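Local coordinates for uncharacterized protein A6V7T0 (Pseudomonas aeruginosa, PDB 3K12) that is of unknown function but belongs to the YjgF-like superfamily of small trimeric alpha/beta proteins, at residues G24-D29 and E44-L49; A74-V79 and V106-V111; A12-H17 and L50-S55. All blocks are in the same frame, centred on the assembly; numbering follows the deposited sequence.

Contact 1 of 3, residues G24-D29 and E44-L49; sequences GGQVAD and ENIDRL
The side-chain amides of Gln26 and Asn45 are turned 26° against each other, with OE1 of Gln26 lying in the amide plane of Asn45. ND2 of Asn45 donates to this oxygen over 2.8 Å, tilted somewhat from the carbonyl plane of Gln26. The bond joins the end of strand 20-26 to helix 35-52, which packs across the sheet in the alpha/beta fold of the YjgF-like superfamily; the axes of strand 24-26 and helix 44-49 approach to 10.4 Å, at 139° between their N-to-C directions. Gln26 is bent at its second torsion (chi2 -60°), which folds the amide back alongside its own strand, where NE2 donates to Gly24 O over 3.3 Å from above that carbonyl plane. Bonds at both ends of the amide probably restrict its rotation. NE2 also makes a weak bond to Glu13 OE1. Nearer its backbone, Gln26 turns apolar, with CG against CG1 of Ile46 at 3.9 Å; the Gln26 and Leu49 side chains come from opposite directions, NE2 ending 4.1 Å from Leu49 CD1. Asn45 is held in turn by Arg48, which is salt-bridged to Glu6 through NH2 and grips it side-on with the guanidinium edge. Both donors reach the same face of the Asn45 carbonyl plane, NE at 3.1 Å and NH1 at 2.9 Å from Asn45 OD1.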
ATOM      1  N   GLY D  24       7.991  -3.731   6.125  1.00 11.42           N
ATOM      2  CA  GLY D  24       8.375  -2.727   5.145  1.00 12.15           C
ATOM      3  C   GLY D  24       8.938  -3.302   3.864  1.00 12.06           C
ATOM      4  O   GLY D  24       8.982  -4.541   3.706  1.00 14.34           O
ATOM      5  N   GLY D  25       9.410  -2.436   2.983  1.00 12.67           N
ATOM      6  CA  GLY D  25       9.853  -2.845   1.664  1.00 13.13           C
ATOM      7  C   GLY D  25      10.899  -3.936   1.730  1.00 13.08           C
ATOM      8  O   GLY D  25      11.962  -3.782   2.362  1.00 14.41           O
ATOM      9  N   GLN D  26      10.583  -5.056   1.103  1.00 12.36           N
ATOM     10  CA  GLN D  26      11.474  -6.219   1.083  1.00 13.03           C
ATOM     11  C   GLN D  26      12.047  -6.427  -0.300  1.00 13.04           C
ATOM     12  O   GLN D  26      11.295  -6.560  -1.280  1.00 13.11           O
ATOM     13  CB  GLN D  26      10.682  -7.464   1.474  1.00 13.46           C
ATOM     14  CG  GLN D  26      10.228  -7.485   2.936  1.00 13.87           C
ATOM     15  CD  GLN D  26      11.392  -7.436   3.885  1.00 18.67           C
ATOM     16  OE1 GLN D  26      12.290  -8.254   3.801  1.00 22.64           O
ATOM     17  NE2 GLN D  26      11.393  -6.453   4.793  1.00 18.71           N
ATOM     18  N   VAL D  27      13.381  -6.476  -0.385  1.00 13.30           N
ATOM     19  CA  VAL D  27      14.089  -6.736  -1.650  1.00 15.03           C
ATOM     20  C   VAL D  27      15.093  -7.876  -1.428  1.00 15.96           C
ATOM     21  O   VAL D  27      15.360  -8.243  -0.290  1.00 15.99           O
ATOM     22  CB  VAL D  27      14.820  -5.498  -2.176  1.00 16.14           C
ATOM     23  CG1 VAL D  27      13.820  -4.369  -2.425  1.00 17.38           C
ATOM     24  CG2 VAL D  27      15.887  -5.052  -1.178  1.00 18.02           C
ATOM     25  N   ALA D  28      15.623  -8.431  -2.513  1.00 17.27           N
ATOM     26  CA  ALA D  28      16.530  -9.579  -2.400  1.00 19.22           C
ATOM     27  C   ALA D  28      17.873  -9.143  -1.833  1.00 20.64           C
ATOM     28  O   ALA D  28      18.476  -8.202  -2.332  1.00 21.21           O
ATOM     29  CB  ALA D  28      16.733 -10.214  -3.777  1.00 18.32           C
ATOM     30  N   ASP D  29      18.329  -9.850  -0.800  1.00 22.96           N
ATOM     31  CA  ASP D  29      19.683  -9.658  -0.253  1.00 25.67           C
ATOM     32  C   ASP D  29      20.762  -9.827  -1.327  1.00 25.98           C
ATOM     33  O   ASP D  29      21.765  -9.106  -1.333  1.00 26.42           O
ATOM     34  CB  ASP D  29      19.943 -10.663   0.860  1.00 26.23           C
ATOM     35  CG  ASP D  29      19.451 -10.184   2.212  1.00 31.08           C
ATOM     36  OD1 ASP D  29      19.113  -8.984   2.349  1.00 34.64           O
ATOM     37  OD2 ASP D  29      19.409 -11.016   3.152  1.00 36.41           O
ATOM     38  N   GLU D  44      11.120 -15.813   1.531  1.00 14.71           N
ATOM     39  CA  GLU D  44      11.738 -16.470   2.681  0.50 15.06           C
ATOM     40  C   GLU D  44      12.025 -15.497   3.825  1.00 14.69           C
ATOM     41  O   GLU D  44      11.801 -15.847   4.994  1.00 15.02           O
ATOM     42  CB  GLU D  44      13.013 -17.218   2.329  0.50 15.95           C
ATOM     43  CG  GLU D  44      13.611 -17.783   3.596  0.50 16.41           C
ATOM     44  CD  GLU D  44      14.692 -18.777   3.362  0.50 20.64           C
ATOM     45  OE1 GLU D  44      14.643 -19.846   4.012  0.50 17.83           O
ATOM     46  OE2 GLU D  44      15.586 -18.470   2.551  0.50 22.95           O
ATOM     47  N   ASN D  45      12.491 -14.293   3.508  1.00 14.15           N
ATOM     48  CA  ASN D  45      12.753 -13.333   4.582  1.00 13.86           C
ATOM     49  C   ASN D  45      11.447 -12.899   5.259  1.00 12.66           C
ATOM     50  O   ASN D  45      11.380 -12.757   6.496  1.00 12.40           O
ATOM     51  CB  ASN D  45      13.498 -12.098   4.078  1.00 14.39           C
ATOM     52  CG  ASN D  45      14.107 -11.298   5.232  1.00 17.75           C
ATOM     53  OD1 ASN D  45      14.883 -11.856   6.037  1.00 21.00           O
ATOM     54  ND2 ASN D  45      13.757 -10.005   5.343  1.00 20.37           N
ATOM     55  N   ILE D  46      10.372 -12.736   4.471  1.00 12.88           N
ATOM     56  CA  ILE D  46       9.056 -12.510   5.062  1.00 13.17           C
ATOM     57  C   ILE D  46       8.646 -13.627   6.013  1.00 12.65           C
ATOM     58  O   ILE D  46       8.129 -13.393   7.097  1.00 14.31           O
ATOM     59  CB  ILE D  46       7.991 -12.233   3.961  1.00 13.25           C
ATOM     60  CG1 ILE D  46       8.277 -10.871   3.295  1.00 13.61           C
ATOM     61  CG2 ILE D  46       6.581 -12.241   4.515  1.00 14.30           C
ATOM     62  CD1 ILE D  46       7.670 -10.729   1.887  1.00 14.14           C
ATOM     63  N   ASP D  47       8.889 -14.870   5.572  1.00 13.62           N
ATOM     64  CA  ASP D  47       8.556 -16.042   6.382  1.00 13.99           C
ATOM     65  C   ASP D  47       9.265 -15.985   7.733  1.00 12.35           C
ATOM     66  O   ASP D  47       8.676 -16.258   8.764  1.00 12.82           O
ATOM     67  CB  ASP D  47       8.961 -17.344   5.639  1.00 14.12           C
ATOM     68  CG  ASP D  47       7.911 -18.443   5.766  1.00 16.40           C
ATOM     69  OD1 ASP D  47       6.737 -18.191   5.520  1.00 17.04           O
ATOM     70  OD2 ASP D  47       8.268 -19.610   6.049  1.00 17.71           O
ATOM     71  N   ARG D  48      10.555 -15.670   7.678  1.00 12.82           N
ATOM     72  CA  ARG D  48      11.411 -15.627   8.886  1.00 13.95           C
ATOM     73  C   ARG D  48      10.880 -14.561   9.826  1.00 13.28           C
ATOM     74  O   ARG D  48      10.709 -14.805  11.013  1.00 14.38           O
ATOM     75  CB  ARG D  48      12.842 -15.346   8.509  1.00 15.58           C
ATOM     76  CG  ARG D  48      13.774 -15.158   9.694  1.00 17.51           C
ATOM     77  CD  ARG D  48      15.164 -14.744   9.253  1.00 19.85           C
ATOM     78  NE  ARG D  48      15.195 -13.397   8.702  1.00 21.20           N
ATOM     79  CZ  ARG D  48      15.179 -12.281   9.443  1.00 21.52           C
ATOM     80  NH1 ARG D  48      15.213 -11.104   8.852  1.00 24.00           N
ATOM     81  NH2 ARG D  48      15.126 -12.331  10.765  1.00 23.06           N
ATOM     82  N   LEU D  49      10.590 -13.385   9.260  1.00 13.21           N
ATOM     83  CA  LEU D  49      10.076 -12.290  10.055  1.00 13.03           C
ATOM     84  C   LEU D  49       8.736 -12.622  10.692  1.00 13.25           C
ATOM     85  O   LEU D  49       8.559 -12.457  11.903  1.00 12.42           O
ATOM     86  CB  LEU D  49       9.960 -11.030   9.193  1.00 12.75           C
ATOM     87  CG  LEU D  49      11.255 -10.304   8.853  1.00 13.61           C
ATOM     88  CD1 LEU D  49      11.083  -9.282   7.734  1.00 14.00           C
ATOM     89  CD2 LEU D  49      11.805  -9.634  10.117  1.00 14.55           C
TER

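Contact 2 of 3, residues A74-V79 and V106-V111; sequences AGLNQV and VEMIVV
The backbones of Leu76 and Val106 come nearest here, with 8.4 Å between their CA atoms, and this gap between helix 73-83 and the start of strand 106-113 is bridged by side chains alone. It is a helix-on-sheet contact of the alpha/beta YjgF-like fold: the strand lies between 20-26 and 60-67 in the mixed sheet, and helix 73-83 packs on the same face as helix 35-52. Leu76 carries the helix side. Its CG stands opposite the backbone N (chi1 161°), and the CD1 branch leads toward the sheet, where it meets two residues of the strand. Val106 and Met108, a selenomethionine, are two positions apart and so point to the same face, whereas Glu107 between them turns to the other, packing on Ala93 of the second subunit. From Val106 it is the CG2 methyl that approaches, 4.3 Å from Leu76 CD1, a loose contact. The Met108 chain is extended beyond CG (chi2 -173°, chi3 -172°), which carries its terminal methyl away from the strand to the leucine; the leucine and selenomethionine chains run antiparallel, side by side. All three residues are buried. Ile65 of strand 60-67 is touched by both Leu76 and Val106; Leu76 also packs on Thr39 and Val106 on Ile42 of helix 35-52. The tightest approach across the contact is between the methyls Leu76 CD1 and Met108 CE, at 3.8 Å.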
ATOM      1  N   ALA D  74       5.622 -13.395 -15.285  1.00 17.95           N
ATOM      2  CA  ALA D  74       5.352 -14.827 -15.210  1.00 18.09           C
ATOM      3  C   ALA D  74       6.211 -15.549 -14.171  1.00 16.53           C
ATOM      4  O   ALA D  74       5.704 -16.420 -13.450  1.00 17.40           O
ATOM      5  CB  ALA D  74       5.515 -15.464 -16.593  1.00 19.30           C
ATOM      6  N   GLY D  75       7.493 -15.187 -14.069  1.00 17.80           N
ATOM      7  CA  GLY D  75       8.404 -15.784 -13.074  1.00 17.34           C
ATOM      8  C   GLY D  75       8.020 -15.457 -11.643  1.00 16.90           C
ATOM      9  O   GLY D  75       8.060 -16.328 -10.761  1.00 17.68           O
ATOM     10  N   LEU D  76       7.625 -14.205 -11.415  1.00 16.17           N
ATOM     11  CA  LEU D  76       7.108 -13.813 -10.111  1.00 15.53           C
ATOM     12  C   LEU D  76       5.944 -14.709  -9.735  1.00 14.85           C
ATOM     13  O   LEU D  76       5.876 -15.264  -8.629  1.00 14.41           O
ATOM     14  CB  LEU D  76       6.625 -12.349 -10.186  1.00 15.00           C
ATOM     15  CG  LEU D  76       5.646 -11.901  -9.086  1.00 15.11           C
ATOM     16  CD1 LEU D  76       6.407 -11.715  -7.805  1.00 16.64           C
ATOM     17  CD2 LEU D  76       4.909 -10.606  -9.473  1.00 16.35           C
ATOM     18  N   ASN D  77       5.001 -14.862 -10.674  1.00 14.99           N
ATOM     19  CA  ASN D  77       3.799 -15.616 -10.342  1.00 15.16           C
ATOM     20  C   ASN D  77       4.031 -17.117 -10.193  1.00 15.26           C
ATOM     21  O   ASN D  77       3.328 -17.764  -9.433  1.00 16.37           O
ATOM     22  CB  ASN D  77       2.679 -15.360 -11.346  1.00 15.48           C
ATOM     23  CG  ASN D  77       2.189 -13.947 -11.298  1.00 17.30           C
ATOM     24  OD1 ASN D  77       2.190 -13.292 -10.246  1.00 18.68           O
ATOM     25  ND2 ASN D  77       1.781 -13.438 -12.447  1.00 21.76           N
ATOM     26  N   GLN D  78       5.035 -17.628 -10.904  1.00 16.59           N
ATOM     27  CA  GLN D  78       5.438 -19.039 -10.789  1.00 18.18           C
ATOM     28  C   GLN D  78       5.798 -19.357  -9.339  1.00 17.53           C
ATOM     29  O   GLN D  78       5.290 -20.322  -8.757  1.00 17.62           O
ATOM     30  CB  GLN D  78       6.617 -19.315 -11.727  1.00 19.57           C
ATOM     31  CG  GLN D  78       7.235 -20.722 -11.676  1.00 24.50           C
ATOM     32  CD  GLN D  78       8.616 -20.743 -12.353  1.00 29.18           C
ATOM     33  OE1 GLN D  78       9.498 -21.525 -11.976  1.00 35.34           O
ATOM     34  NE2 GLN D  78       8.815 -19.868 -13.323  1.00 29.50           N
ATOM     35  N   VAL D  79       6.637 -18.514  -8.743  1.00 16.22           N
ATOM     36  CA  VAL D  79       7.019 -18.731  -7.341  1.00 15.18           C
ATOM     37  C   VAL D  79       5.846 -18.480  -6.388  1.00 14.01           C
ATOM     38  O   VAL D  79       5.599 -19.262  -5.470  1.00 14.65           O
ATOM     39  CB  VAL D  79       8.245 -17.860  -6.958  1.00 14.43           C
ATOM     40  CG1 VAL D  79       8.607 -18.018  -5.500  1.00 18.04           C
ATOM     41  CG2 VAL D  79       9.420 -18.217  -7.856  1.00 17.94           C
ATOM     42  N   VAL D 106      12.157  -6.910  -7.965  1.00 15.85           N
ATOM     43  CA  VAL D 106      10.861  -6.881  -7.300  1.00 15.58           C
ATOM     44  C   VAL D 106      11.036  -6.405  -5.860  1.00 15.20           C
ATOM     45  O   VAL D 106      12.086  -6.590  -5.237  1.00 14.33           O
ATOM     46  CB  VAL D 106      10.153  -8.273  -7.344  1.00 15.38           C
ATOM     47  CG1 VAL D 106      10.941  -9.347  -6.589  1.00 16.32           C
ATOM     48  CG2 VAL D 106       8.693  -8.170  -6.860  1.00 18.11           C
ATOM     49  N   GLU D 107       9.992  -5.770  -5.342  1.00 14.50           N
ATOM     50  CA  GLU D 107       9.954  -5.336  -3.965  1.00 14.25           C
ATOM     51  C   GLU D 107       8.552  -5.595  -3.450  1.00 13.54           C
ATOM     52  O   GLU D 107       7.582  -5.361  -4.177  1.00 14.62           O
ATOM     53  CB  GLU D 107      10.301  -3.857  -3.866  1.00 14.86           C
ATOM     54  CG  GLU D 107      10.255  -3.315  -2.422  1.00 16.30           C
ATOM     55  CD  GLU D 107      10.926  -1.946  -2.242  1.00 19.93           C
ATOM     56  OE1 GLU D 107      10.842  -1.391  -1.105  1.00 21.73           O
ATOM     57  OE2 GLU D 107      11.550  -1.431  -3.190  1.00 20.98           O
HETATM   58  N   MSE D 108       8.440  -6.098  -2.226  1.00 12.09           N
HETATM   59  CA  MSE D 108       7.129  -6.410  -1.623  1.00 12.26           C
HETATM   60  C   MSE D 108       6.960  -5.661  -0.320  1.00 12.58           C
HETATM   61  O   MSE D 108       7.935  -5.457   0.435  1.00 13.63           O
HETATM   62  CB  MSE D 108       7.024  -7.882  -1.326  1.00 12.68           C
HETATM   63  CG  MSE D 108       6.924  -8.682  -2.619  1.00 14.65           C
HETATM   64 SE   MSE D 108       6.580 -10.549  -2.261  1.00 20.46          SE
HETATM   65  CE  MSE D 108       6.783 -11.261  -4.047  1.00 21.36           C
ATOM     66  N   ILE D 109       5.711  -5.300  -0.031  1.00 11.34           N
ATOM     67  CA  ILE D 109       5.333  -4.592   1.202  1.00 11.32           C
ATOM     68  C   ILE D 109       4.155  -5.337   1.807  1.00 10.86           C
ATOM     69  O   ILE D 109       3.186  -5.651   1.093  1.00 11.19           O
ATOM     70  CB  ILE D 109       4.890  -3.128   0.910  1.00 11.00           C
ATOM     71  CG1 ILE D 109       5.860  -2.444  -0.046  1.00 13.72           C
ATOM     72  CG2 ILE D 109       4.770  -2.352   2.237  1.00 13.21           C
ATOM     73  CD1 ILE D 109       5.288  -1.146  -0.708  1.00 16.10           C
ATOM     74  N   VAL D 110       4.215  -5.654   3.083  1.00 10.72           N
ATOM     75  CA  VAL D 110       3.320  -6.645   3.650  1.00 11.00           C
ATOM     76  C   VAL D 110       2.545  -6.168   4.874  1.00 10.91           C
ATOM     77  O   VAL D 110       3.110  -5.494   5.751  1.00 11.88           O
ATOM     78  CB  VAL D 110       4.142  -7.874   4.086  1.00 11.40           C
ATOM     79  CG1 VAL D 110       3.278  -8.942   4.744  1.00 12.94           C
ATOM     80  CG2 VAL D 110       4.914  -8.438   2.887  1.00 13.32           C
ATOM     81  N   VAL D 111       1.273  -6.516   4.924  1.00 10.36           N
ATOM     82  CA  VAL D 111       0.486  -6.487   6.151  1.00 10.26           C
ATOM     83  C   VAL D 111      -0.005  -7.899   6.442  1.00 10.48           C
ATOM     84  O   VAL D 111      -0.478  -8.594   5.516  1.00 10.59           O
ATOM     85  CB  VAL D 111      -0.725  -5.525   6.043  1.00  9.93           C
ATOM     86  CG1 VAL D 111      -1.474  -5.467   7.356  1.00 11.03           C
ATOM     87  CG2 VAL D 111      -0.230  -4.141   5.703  1.00 12.18           C
TER

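Contact 3 of 3, residues A12-H17 and L50-S55; sequences AEMALH and LQSVGS
This is an apolar contact between a strand and the end of a helix, far along the chain from each other: strand 12-17, second in the sheet, faces the C-terminal turn of helix 35-52. Met14, a selenomethionine, and Leu16 project from the same side of the strand toward the helix end, and Val53 takes both. Met14 and Val53 meet tip to tip. With its CG opposite the backbone N (chi1 177°), Met14 reaches straight out from the strand before bending at the last torsion (chi3 58°), and this turn lays CE 3.6 Å from Val53 CG1; SE lies 4.1 Å from the other methyl, CG2. The same CE also touches Ser52 OG at 3.4 Å. That hydroxyl is hydrogen-bonded to Leu49 O, one turn back in the helix, so the methyl packs beside a polar group that already has its partner. Leu16 adds a looser contact, CD1 to Val53 CB at 4.3 Å. Phe5 of strand 3-7 touches both Met14 and Val53, while Val21 and Ile23 of strand 20-26 continue the apolar surface on the sheet side. On the strand, Glu13 and Met14 together face Phe5 and form a classic beta bulge, where the chain turns a corner. The helix end that presents Val53 is itself closed by backbone bonds: Ser55 N reaches Leu50 O over 2.9 Å and Gly54 N reaches Gln51 O over 3.1 Å. With Gly54 at positive phi as its C-prime residue, this is a Schellman motif, set against the bulged strand.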
ATOM      1  N   ALA D  12      12.293   0.434  10.710  1.00 12.39           N
ATOM      2  CA  ALA D  12      12.148  -0.893  11.317  1.00 11.47           C
ATOM      3  C   ALA D  12      11.819  -1.838  10.168  1.00 11.60           C
ATOM      4  O   ALA D  12      11.019  -1.492   9.291  1.00 12.14           O
ATOM      5  CB  ALA D  12      11.028  -0.908  12.285  1.00 12.72           C
ATOM      6  N   GLU D  13      12.401  -3.043  10.158  1.00 11.60           N
ATOM      7  CA  GLU D  13      11.971  -4.015   9.168  1.00 12.55           C
ATOM      8  C   GLU D  13      10.523  -4.449   9.403  1.00 11.83           C
ATOM      9  O   GLU D  13       9.792  -4.743   8.443  1.00 12.46           O
ATOM     10  CB  GLU D  13      12.903  -5.234   9.217  1.00 13.79           C
ATOM     11  CG  GLU D  13      14.325  -4.947   8.754  1.00 15.42           C
ATOM     12  CD  GLU D  13      14.410  -4.273   7.389  1.00 22.55           C
ATOM     13  OE1 GLU D  13      13.750  -4.735   6.449  1.00 25.08           O
ATOM     14  OE2 GLU D  13      15.131  -3.268   7.268  1.00 28.09           O
HETATM   15  N   MSE D  14      10.138  -4.523  10.665  1.00 10.69           N
HETATM   16  CA  MSE D  14       8.838  -4.985  11.046  1.00 10.85           C
HETATM   17  C   MSE D  14       8.298  -4.240  12.256  1.00 11.42           C
HETATM   18  O   MSE D  14       9.042  -3.955  13.198  1.00 12.57           O
HETATM   19  CB  MSE D  14       8.882  -6.518  11.281  1.00 11.76           C
HETATM   20  CG  MSE D  14       7.574  -7.100  11.757  1.00  9.99           C
HETATM   21 SE   MSE D  14       7.564  -9.043  11.796  1.00 19.74          SE
HETATM   22  CE  MSE D  14       9.101  -9.351  13.017  1.00 13.68           C
ATOM     23  N   ALA D  15       7.008  -3.953  12.250  1.00 11.33           N
ATOM     24  CA  ALA D  15       6.333  -3.362  13.398  1.00 12.77           C
ATOM     25  C   ALA D  15       5.077  -4.155  13.706  1.00 13.92           C
ATOM     26  O   ALA D  15       4.309  -4.500  12.781  1.00 14.50           O
ATOM     27  CB  ALA D  15       5.996  -1.861  13.158  1.00 14.01           C
ATOM     28  N   LEU D  16       4.861  -4.474  14.978  1.00 14.34           N
ATOM     29  CA  LEU D  16       3.692  -5.188  15.436  1.00 17.26           C
ATOM     30  C   LEU D  16       2.810  -4.199  16.202  1.00 17.67           C
ATOM     31  O   LEU D  16       3.288  -3.479  17.101  1.00 17.59           O
ATOM     32  CB  LEU D  16       4.133  -6.345  16.350  1.00 18.13           C
ATOM     33  CG  LEU D  16       3.716  -7.814  16.282  1.00 24.97           C
ATOM     34  CD1 LEU D  16       4.016  -8.444  17.642  1.00 25.62           C
ATOM     35  CD2 LEU D  16       2.258  -8.027  15.869  1.00 26.22           C
ATOM     36  N   HIS D  17       1.541  -4.151  15.843  1.00 16.27           N
ATOM     37  CA  HIS D  17       0.537  -3.325  16.523  1.00 16.77           C
ATOM     38  C   HIS D  17      -0.610  -4.218  16.925  1.00 17.38           C
ATOM     39  O   HIS D  17      -1.422  -4.596  16.089  1.00 15.71           O
ATOM     40  CB  HIS D  17       0.030  -2.240  15.596  1.00 17.95           C
ATOM     41  CG  HIS D  17      -0.993  -1.350  16.227  1.00 18.52           C
ATOM     42  ND1 HIS D  17      -2.119  -0.913  15.560  1.00 21.82           N
ATOM     43  CD2 HIS D  17      -1.070  -0.825  17.475  1.00 20.27           C
ATOM     44  CE1 HIS D  17      -2.832  -0.143  16.362  1.00 21.60           C
ATOM     45  NE2 HIS D  17      -2.222  -0.080  17.532  1.00 20.99           N
ATOM     46  N   LEU D  50       7.810 -13.187   9.899  1.00 12.76           N
ATOM     47  CA  LEU D  50       6.508 -13.575  10.421  1.00 13.69           C
ATOM     48  C   LEU D  50       6.639 -14.596  11.545  1.00 13.94           C
ATOM     49  O   LEU D  50       6.042 -14.463  12.587  1.00 14.29           O
ATOM     50  CB  LEU D  50       5.639 -14.176   9.313  1.00 13.67           C
ATOM     51  CG  LEU D  50       5.155 -13.134   8.320  1.00 13.87           C
ATOM     52  CD1 LEU D  50       4.500 -13.827   7.120  1.00 16.79           C
ATOM     53  CD2 LEU D  50       4.206 -12.061   8.981  1.00 16.21           C
ATOM     54  N   GLN D  51       7.421 -15.636  11.312  1.00 15.33           N
ATOM     55  CA  GLN D  51       7.495 -16.703  12.315  1.00 15.50           C
ATOM     56  C   GLN D  51       8.141 -16.226  13.616  1.00 16.46           C
ATOM     57  O   GLN D  51       7.789 -16.720  14.702  1.00 17.80           O
ATOM     58  CB  GLN D  51       8.226 -17.922  11.740  1.00 15.66           C
ATOM     59  CG  GLN D  51       7.405 -18.595  10.653  1.00 17.32           C
ATOM     60  CD  GLN D  51       7.957 -19.900  10.150  1.00 20.32           C
ATOM     61  OE1 GLN D  51       7.347 -20.530   9.270  1.00 23.63           O
ATOM     62  NE2 GLN D  51       9.084 -20.333  10.703  1.00 22.37           N
ATOM     63  N   SER D  52       9.030 -15.241  13.506  1.00 15.61           N
ATOM     64  CA  SER D  52       9.705 -14.699  14.703  1.00 16.91           C
ATOM     65  C   SER D  52       8.729 -14.076  15.698  1.00 18.12           C
ATOM     66  O   SER D  52       9.059 -13.930  16.884  1.00 19.33           O
ATOM     67  CB  SER D  52      10.816 -13.720  14.323  1.00 16.88           C
ATOM     68  OG  SER D  52      10.297 -12.431  14.008  1.00 16.61           O
ATOM     69  N   VAL D  53       7.557 -13.661  15.214  1.00 17.75           N
ATOM     70  CA  VAL D  53       6.523 -13.087  16.084  1.00 17.77           C
ATOM     71  C   VAL D  53       5.291 -13.960  16.237  1.00 18.27           C
ATOM     72  O   VAL D  53       4.298 -13.542  16.792  1.00 18.98           O
ATOM     73  CB  VAL D  53       6.148 -11.626  15.669  1.00 17.90           C
ATOM     74  CG1 VAL D  53       7.379 -10.751  15.789  1.00 18.84           C
ATOM     75  CG2 VAL D  53       5.571 -11.565  14.273  1.00 15.72           C
ATOM     76  N   GLY D  54       5.371 -15.210  15.788  1.00 18.16           N
ATOM     77  CA  GLY D  54       4.247 -16.110  15.945  1.00 19.33           C
ATOM     78  C   GLY D  54       3.211 -16.050  14.834  1.00 18.98           C
ATOM     79  O   GLY D  54       2.114 -16.574  15.005  1.00 21.75           O
ATOM     80  N   SER D  55       3.551 -15.415  13.716  1.00 17.34           N
ATOM     81  CA  SER D  55       2.715 -15.441  12.516  1.00 16.87           C
ATOM     82  C   SER D  55       3.306 -16.465  11.546  1.00 15.72           C
ATOM     83  O   SER D  55       4.274 -17.175  11.876  1.00 16.31           O
ATOM     84  CB  SER D  55       2.645 -14.051  11.878  1.00 16.99           C
ATOM     85  OG  SER D  55       1.758 -13.992  10.752  1.00 16.15           O
TER

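In the fold
All three contacts bring helices onto one mixed sheet. Contacts 1 and 3 share helix 35-52 and use adjacent strands, 20-26 and 12-17; their centres lie about 11 Å apart, and contact 1 is nested inside the loop that contact 3 closes. Contact 2 follows both in the chain and brings in helix 73-83. Its strand, 106-113, neighbours 20-26, and a probable backbone hydrogen bond, Gln26 N to Met108 O, 2.8 Å, ties it to contact 1, about 11 Å between centres. Contacts 2 and 3 lie on opposite sides of the chain's centre, their centres about 19 Å apart, without touching. Both helices lie on one face of the sheet; the second subunit packs against the other through Glu107 and Ile109.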